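Local coordinates for protein glutathione S-transferase (Legionella pneumophila subsp. pneumophila str. Philadelphia 1, PDB 3NIV) that probably works as a zeta-class glutathione transferase that isomerises maleylacetoacetate with the help of glutathione, at residues 136-139 with 140-144; 181-185 with 186-190; 90-93 with 94-97; 144-147 with 148-151. One frame throughout, in Å; residues are numbered along the deposited sequence.

How the interactions relate
All four contacts are local ones in the helical C-terminal half of the subunit. Interactions 1 and 4 share Ala144 and follow one another along helix 127-149, their centres about 11 Å apart. Interaction 2, the turn into helix 189-198, binds to both: Tyr188 OH lies 2.7 Å from Asp143 OD1 of interaction 1, and Ile190 N lies 2.8 Å from Glu146 OE2 of interaction 4, each a probable hydrogen bond. Interaction 3 stands apart at the start of helix 90-106, with its nearest atoms about 5 Å from interaction 4 and about 11 Å from interaction 2. Interactions 1, 3 and 4 also reach the second subunit.

Interaction 1: 136-139 with 140-144; sequences HWLK and TGFDA
Thr140 turns its hydroxyl back along the helix to His136, where it meets both the backbone and the imidazole. OG1 lies over one face of the His136 ring, 3.7 Å from CE1, and also donates to His136 O at 3.1 Å. Because OG1 stands opposite the carbonyl carbon (chi1 -58°), it is placed beside its own backbone N, and hydroxyl and amide grip the same carbonyl oxygen from opposite faces of its plane. His136 CD2 in turn sits over a face of the neighbouring Trp137 indole, offset toward the rim.

On another side of the helix Leu138 and Phe142 run side by side and point the same way. The branch that touches is CD1 of Leu138, 3.3 Å from Phe142 CE2, in close apolar contact at a slant to the ring. Both side chains continue into the protein core, against Gln174 and Ala178 of helix 166-180.

Lys139 and Asp143 cross at a slant. The lysine chain is extended, and its CE passes 3.5 Å from Asp143 OD2, whereas NZ is 4.0 Å from the same oxygen, so the salt bridge is long. The other carboxylate oxygen, OD1, is hydrogen-bonded to Tyr188 OH, which probably helps to fix the rotation of the carboxylate.

Beneath these side chains the amides of residues 140 to 143 each bond to the carbonyl four residues earlier. This is the regular i to i+4 pattern of an alpha helix, here the middle of helix 127-149 in the all-helical C-terminal domain of the GST fold.

Interaction 2: 181-185 with 186-190; sequences FHFDM and ASYPI
Tyr188 meets Phe183 rim to rim: CE2 of the tyrosine lies 3.6 Å from CE2 of the phenylalanine, each near the plane of the other ring, and the two side chains cross at about a right angle. The selenomethionine at 185 makes the second contact, with Met185 CE 3.8 Å from Tyr188 CD2. Its selenium lies beside the tyrosine ring, well off the ring normal, an oblique Met-aromatic contact. Bends at chi2 and chi3 fold the end of this side chain back toward the tyrosine, while its SE also lies at the edge of the Phe183 ring.

Tyr188 N donates to Met185 O at 2.8 Å, closing a type I beta turn over Ala186 and Ser187. Tyr188 occupies the N-cap position of helix 189-198, and the segment as a whole is the link from helix 166-180, which ends in a Schellman motif with His182 at C-prime. Ser187 CB sits over the centre of one face of the Tyr188 ring.

Farther out, the cluster lies against helix 127-149, where Phe142 packs against both Tyr188 and Met185. Met185 O has a further donor in Asn192 ND2.

Interaction 3: 90-93 with 94-97; sequences PFMK and ATLK
Phe91 presents one face of its ring to the hydroxyl of Thr95, whose OG1 stands 3.4 Å above the ring plane, displaced toward the rim and 3.5 Å from CE2. The ring comes under the hydroxyl because its CG is swung opposite the backbone N (chi1 174°). The same OG1 donates to Phe91 O at 2.8 Å, well above the carbonyl plane, while Thr95 N reaches that oxygen at 2.9 Å from the opposite face, with a bent N-H...O angle of 137°.

One residue on, on a neighbouring side of the helix, the selenomethionine at 92 and Leu96 slant across each other. Met92 CE touches Leu96 CD1 at 3.9 Å, and both residues pack on Phe160. Leu96 N, Ala94 N and Lys97 N complete the i to i+4 bonds at the start of helix 90-106. Asp89, just before the helix, accepts from Met92 N through OD2.

The second subunit lies against this helix: its Gln64 meets Phe91 and its Leu66 meets Ala94 and Thr95. Lys97 NZ is salt-bridged to Asp74 of its own chain. With its hydroxyl donating to a main-chain carbonyl, Thr95 can pack at the subunit interface with its polar atom bonded within the helix.

Interaction 4: 144-147 with 148-151; sequences AFEE and KLGA
This is an apolar contact between Phe145 and Leu149, one turn apart near the C-terminal end of helix 127-149. Leu149 places CD2 at the edge of the Phe145 ring, near its plane, 3.8 Å from ring atom CD1; its other methyl, CD1, is 3.8 Å from Phe145 CE1 but stands well out of the ring plane. The ring is directed there by a CG opposite the backbone N (chi1 -160°).

Within the helical C-terminal domain of the GST fold, the pair is wedged between neighbouring helices, Met99 of helix 90-106 and Ile191 of helix 189-198 each touching both side chains. Glu146 bends at chi2, and its OE1 passes 3.6 Å from Leu149 CD2. Its carboxylate is held by two backbone amides at the start of helix 189-198, those of Ile190 and Ile191.

The backbone pattern changes toward the end. Lys148 N and Leu149 N bond to Ala144 O and Phe145 O, but Gly150 N is shared: it bonds to Glu146 O at 2.9 Å and, weakly, to Glu147 O, where the N-H...O angle is only 126°. The Lys148 side chain leads away from this turn, its NZ hydrogen-bonded to Ser67 of the second subunit.

Interaction 1: 136-139 with 140-144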
# COMPACT_ATOMS: atom_id res chain seq x y z
N HIS A 136 -7.57 15.32 9.18
CA HIS A 136 -6.42 14.92 9.98
C HIS A 136 -5.41 14.09 9.18
O HIS A 136 -4.21 14.32 9.26
CB HIS A 136 -6.86 14.13 11.21
CG HIS A 136 -5.71 13.55 11.97
ND1 HIS A 136 -4.68 14.32 12.46
CD2 HIS A 136 -5.42 12.27 12.31
CE1 HIS A 136 -3.80 13.54 13.07
NE2 HIS A 136 -4.23 12.30 12.99
N TRP A 137 -5.91 13.13 8.41
CA TRP A 137 -5.01 12.26 7.67
C TRP A 137 -4.49 12.98 6.45
O TRP A 137 -3.40 12.68 5.96
CB TRP A 137 -5.67 10.92 7.33
CG TRP A 137 -6.23 10.25 8.54
CD1 TRP A 137 -7.52 9.95 8.79
CD2 TRP A 137 -5.49 9.84 9.71
NE1 TRP A 137 -7.65 9.37 10.01
CE2 TRP A 137 -6.43 9.29 10.60
CE3 TRP A 137 -4.14 9.88 10.07
CZ2 TRP A 137 -6.06 8.77 11.84
CZ3 TRP A 137 -3.77 9.38 11.30
CH2 TRP A 137 -4.73 8.83 12.17
N LEU A 138 -5.26 13.95 5.97
CA LEU A 138 -4.76 14.78 4.87
C LEU A 138 -3.52 15.56 5.32
O LEU A 138 -2.49 15.52 4.65
CB LEU A 138 -5.84 15.68 4.29
CG LEU A 138 -6.69 14.98 3.21
CD1 LEU A 138 -5.87 14.56 2.02
CD2 LEU A 138 -7.33 13.77 3.78
N LYS A 139 -3.61 16.20 6.48
CA LYS A 139 -2.50 16.99 6.98
C LYS A 139 -1.27 16.11 7.19
O LYS A 139 -0.17 16.45 6.76
CB LYS A 139 -2.85 17.69 8.30
CG LYS A 139 -1.93 18.86 8.61
CD LYS A 139 -1.82 19.17 10.10
CE LYS A 139 -0.53 19.96 10.39
NZ LYS A 139 -0.04 19.83 11.81
N THR A 140 -1.46 14.98 7.85
CA THR A 140 -0.35 14.09 8.15
C THR A 140 0.32 13.59 6.88
O THR A 140 1.54 13.60 6.78
CB THR A 140 -0.81 12.90 9.00
OG1 THR A 140 -1.41 13.39 10.20
CG2 THR A 140 0.38 12.03 9.36
N GLY A 141 -0.50 13.17 5.92
CA GLY A 141 -0.01 12.66 4.65
C GLY A 141 0.63 13.69 3.75
O GLY A 141 1.64 13.43 3.11
N PHE A 142 0.06 14.89 3.70
CA PHE A 142 0.66 15.93 2.87
C PHE A 142 1.92 16.52 3.50
O PHE A 142 2.86 16.87 2.80
CB PHE A 142 -0.37 17.00 2.51
CG PHE A 142 -1.39 16.54 1.50
CD1 PHE A 142 -1.02 15.68 0.48
CD2 PHE A 142 -2.70 16.98 1.56
CE1 PHE A 142 -1.96 15.25 -0.46
CE2 PHE A 142 -3.64 16.55 0.62
CZ PHE A 142 -3.27 15.69 -0.39
N ASP A 143 1.94 16.62 4.83
CA ASP A 143 3.15 17.03 5.52
C ASP A 143 4.28 16.11 5.08
O ASP A 143 5.32 16.57 4.60
CB ASP A 143 2.98 16.92 7.04
CG ASP A 143 2.15 18.05 7.63
OD1 ASP A 143 1.71 18.94 6.86
OD2 ASP A 143 1.94 18.06 8.86
N ALA A 144 4.07 14.81 5.23
CA ALA A 144 5.13 13.85 4.95
C ALA A 144 5.53 13.91 3.49
O ALA A 144 6.71 13.90 3.14
CB ALA A 144 4.72 12.45 5.35

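Interaction 2: 181-185 with 186-190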
# COMPACT_ATOMS: atom_id res chain seq x y z
N PHE A 181 -13.15 17.67 -0.11
CA PHE A 181 -13.51 17.74 1.30
C PHE A 181 -13.03 19.06 1.86
O PHE A 181 -12.91 19.24 3.07
CB PHE A 181 -12.93 16.56 2.06
CG PHE A 181 -13.69 15.29 1.85
CD1 PHE A 181 -13.54 14.57 0.68
CD2 PHE A 181 -14.59 14.85 2.81
CE1 PHE A 181 -14.27 13.39 0.46
CE2 PHE A 181 -15.33 13.68 2.60
CZ PHE A 181 -15.17 12.95 1.42
N HIS A 182 -12.79 19.97 0.92
CA HIS A 182 -12.35 21.34 1.19
C HIS A 182 -11.29 21.49 2.28
O HIS A 182 -11.40 22.31 3.19
CB HIS A 182 -13.53 22.29 1.40
CG HIS A 182 -14.65 21.71 2.19
ND1 HIS A 182 -14.75 21.86 3.56
CD2 HIS A 182 -15.72 20.97 1.81
CE1 HIS A 182 -15.84 21.23 3.98
NE2 HIS A 182 -16.44 20.68 2.95
N PHE A 183 -10.24 20.69 2.16
CA PHE A 183 -9.07 20.84 2.98
C PHE A 183 -8.23 21.94 2.33
O PHE A 183 -8.16 22.02 1.11
CB PHE A 183 -8.31 19.51 3.01
CG PHE A 183 -7.00 19.56 3.74
CD1 PHE A 183 -6.96 19.52 5.13
CD2 PHE A 183 -5.81 19.62 3.04
CE1 PHE A 183 -5.74 19.53 5.81
CE2 PHE A 183 -4.59 19.64 3.71
CZ PHE A 183 -4.56 19.60 5.09
N ASP A 184 -7.61 22.79 3.14
CA ASP A 184 -6.87 23.92 2.59
C ASP A 184 -5.43 23.55 2.32
O ASP A 184 -4.70 23.20 3.24
CB ASP A 184 -6.91 25.12 3.55
CG ASP A 184 -6.14 26.32 3.01
OD1 ASP A 184 -6.18 26.55 1.78
OD2 ASP A 184 -5.50 27.02 3.81
N MSE A 185 -5.02 23.67 1.06
CA MSE A 185 -3.70 23.22 0.61
C MSE A 185 -2.57 24.24 0.79
O MSE A 185 -1.43 23.96 0.41
CB MSE A 185 -3.77 22.81 -0.87
CG MSE A 185 -4.59 21.56 -1.11
SE MSE A 185 -3.93 19.97 -0.15
CE MSE A 185 -2.31 19.63 -1.19
N ALA A 186 -2.87 25.40 1.36
CA ALA A 186 -1.89 26.48 1.48
C ALA A 186 -0.49 26.01 1.92
O ALA A 186 0.53 26.54 1.47
CB ALA A 186 -2.41 27.56 2.41
N SER A 187 -0.45 25.03 2.81
CA SER A 187 0.79 24.59 3.43
C SER A 187 1.71 23.81 2.49
O SER A 187 2.87 23.54 2.82
CB SER A 187 0.46 23.74 4.66
OG SER A 187 1.63 23.24 5.29
N TYR A 188 1.21 23.47 1.30
CA TYR A 188 1.89 22.54 0.42
C TYR A 188 2.17 23.09 -0.99
O TYR A 188 1.62 22.59 -1.97
CB TYR A 188 1.08 21.25 0.33
CG TYR A 188 0.63 20.77 1.68
CD1 TYR A 188 1.54 20.30 2.60
CD2 TYR A 188 -0.72 20.82 2.05
CE1 TYR A 188 1.15 19.87 3.85
CE2 TYR A 188 -1.13 20.38 3.30
CZ TYR A 188 -0.19 19.90 4.19
OH TYR A 188 -0.57 19.48 5.44
N PRO A 189 3.05 24.10 -1.08
CA PRO A 189 3.34 24.81 -2.33
C PRO A 189 3.83 23.90 -3.46
O PRO A 189 3.34 24.01 -4.58
CB PRO A 189 4.45 25.79 -1.93
CG PRO A 189 4.40 25.87 -0.45
CD PRO A 189 3.87 24.58 0.04
N ILE A 190 4.80 23.04 -3.16
CA ILE A 190 5.37 22.18 -4.21
C ILE A 190 4.30 21.26 -4.74
O ILE A 190 4.19 21.05 -5.95
CB ILE A 190 6.54 21.33 -3.70
CG1 ILE A 190 7.62 22.20 -3.05
CG2 ILE A 190 7.13 20.52 -4.85
CD1 ILE A 190 8.84 21.40 -2.60

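Interaction 3: 90-93 with 94-97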
# COMPACT_ATOMS: atom_id res chain seq x y z
N PRO A 90 17.92 2.18 -8.75
CA PRO A 90 17.22 1.37 -7.76
C PRO A 90 16.81 2.16 -6.52
O PRO A 90 15.73 1.93 -6.01
CB PRO A 90 18.26 0.32 -7.39
CG PRO A 90 19.00 0.13 -8.66
CD PRO A 90 19.11 1.48 -9.28
N PHE A 91 17.65 3.08 -6.06
CA PHE A 91 17.31 3.85 -4.88
C PHE A 91 16.21 4.90 -5.14
O PHE A 91 15.26 5.03 -4.36
CB PHE A 91 18.54 4.54 -4.28
CG PHE A 91 18.21 5.47 -3.15
CD1 PHE A 91 17.97 4.97 -1.88
CD2 PHE A 91 18.12 6.83 -3.35
CE1 PHE A 91 17.66 5.82 -0.83
CE2 PHE A 91 17.82 7.68 -2.31
CZ PHE A 91 17.58 7.18 -1.05
N MSE A 92 16.35 5.65 -6.23
CA MSE A 92 15.34 6.64 -6.62
C MSE A 92 14.01 5.97 -6.91
O MSE A 92 12.95 6.49 -6.55
CB MSE A 92 15.80 7.44 -7.84
CG MSE A 92 16.61 8.64 -7.47
SE MSE A 92 15.84 9.58 -5.93
CE MSE A 92 14.09 10.03 -6.69
N LYS A 93 14.07 4.83 -7.57
CA LYS A 93 12.87 4.08 -7.87
C LYS A 93 12.14 3.74 -6.58
O LYS A 93 10.93 3.93 -6.48
CB LYS A 93 13.20 2.82 -8.65
CG LYS A 93 12.16 1.74 -8.51
CD LYS A 93 11.96 0.96 -9.79
CE LYS A 93 13.24 0.31 -10.25
NZ LYS A 93 13.04 -0.23 -11.62
N ALA A 94 12.88 3.26 -5.59
CA ALA A 94 12.27 2.87 -4.33
C ALA A 94 11.78 4.09 -3.56
O ALA A 94 10.80 4.03 -2.81
CB ALA A 94 13.27 2.08 -3.49
N THR A 95 12.47 5.21 -3.74
CA THR A 95 12.16 6.41 -3.00
C THR A 95 10.84 7.01 -3.47
O THR A 95 10.01 7.43 -2.67
CB THR A 95 13.27 7.44 -3.18
OG1 THR A 95 14.43 6.99 -2.48
CG2 THR A 95 12.84 8.80 -2.64
N LEU A 96 10.67 7.04 -4.78
CA LEU A 96 9.43 7.50 -5.37
C LEU A 96 8.27 6.57 -4.99
O LEU A 96 7.17 7.01 -4.66
CB LEU A 96 9.60 7.61 -6.88
CG LEU A 96 10.37 8.87 -7.26
CD1 LEU A 96 10.97 8.77 -8.66
CD2 LEU A 96 9.48 10.11 -7.13
N LYS A 97 8.53 5.27 -5.04
CA LYS A 97 7.56 4.25 -4.65
C LYS A 97 7.02 4.51 -3.25
O LYS A 97 5.81 4.48 -3.02
CB LYS A 97 8.22 2.89 -4.66
CG LYS A 97 7.41 1.81 -5.34
CD LYS A 97 7.83 1.65 -6.80
CE LYS A 97 7.79 0.18 -7.22
NZ LYS A 97 6.44 -0.43 -7.03

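Interaction 4: 144-147 with 148-151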
# COMPACT_ATOMS: atom_id res chain seq x y z
N ALA A 144 4.07 14.81 5.23
CA ALA A 144 5.13 13.85 4.95
C ALA A 144 5.53 13.91 3.49
O ALA A 144 6.71 13.90 3.14
CB ALA A 144 4.72 12.45 5.35
N PHE A 145 4.53 14.00 2.62
CA PHE A 145 4.79 14.03 1.19
C PHE A 145 5.58 15.27 0.74
O PHE A 145 6.49 15.18 -0.08
CB PHE A 145 3.47 13.94 0.44
CG PHE A 145 3.61 13.50 -0.98
CD1 PHE A 145 3.99 14.40 -1.96
CD2 PHE A 145 3.34 12.20 -1.34
CE1 PHE A 145 4.11 14.00 -3.28
CE2 PHE A 145 3.45 11.79 -2.64
CZ PHE A 145 3.84 12.69 -3.62
N GLU A 146 5.22 16.43 1.27
CA GLU A 146 5.85 17.68 0.85
C GLU A 146 7.26 17.72 1.39
O GLU A 146 8.18 18.27 0.78
CB GLU A 146 5.05 18.88 1.33
CG GLU A 146 5.65 20.22 0.92
CD GLU A 146 5.03 20.82 -0.34
OE1 GLU A 146 4.24 20.14 -1.03
OE2 GLU A 146 5.35 22.00 -0.65
N GLU A 147 7.42 17.12 2.57
CA GLU A 147 8.71 16.88 3.18
C GLU A 147 9.71 16.26 2.21
O GLU A 147 10.72 16.87 1.86
CB GLU A 147 8.52 15.94 4.37
CG GLU A 147 8.81 16.57 5.70
CD GLU A 147 10.29 16.63 5.95
OE1 GLU A 147 10.78 17.70 6.36
OE2 GLU A 147 10.97 15.60 5.73
N LYS A 148 9.44 15.03 1.80
CA LYS A 148 10.39 14.31 0.97
C LYS A 148 10.48 15.01 -0.38
O LYS A 148 11.50 14.97 -1.06
CB LYS A 148 9.96 12.85 0.83
CG LYS A 148 9.86 12.13 2.17
CD LYS A 148 9.08 10.81 2.07
CE LYS A 148 9.99 9.59 1.99
NZ LYS A 148 10.53 9.18 3.32
N LEU A 149 9.39 15.67 -0.75
CA LEU A 149 9.33 16.43 -1.98
C LEU A 149 10.46 17.46 -1.98
O LEU A 149 11.16 17.66 -2.98
CB LEU A 149 7.98 17.13 -2.05
CG LEU A 149 7.22 17.19 -3.36
CD1 LEU A 149 7.31 15.91 -4.15
CD2 LEU A 149 5.77 17.53 -3.06
N GLY A 150 10.63 18.09 -0.82
CA GLY A 150 11.62 19.13 -0.63
C GLY A 150 13.07 18.69 -0.71
O GLY A 150 13.97 19.53 -0.70
N ALA A 151 13.32 17.38 -0.79
CA ALA A 151 14.70 16.90 -0.87
C ALA A 151 15.08 16.51 -2.29
O ALA A 151 16.23 16.14 -2.56
CB ALA A 151 14.94 15.73 0.10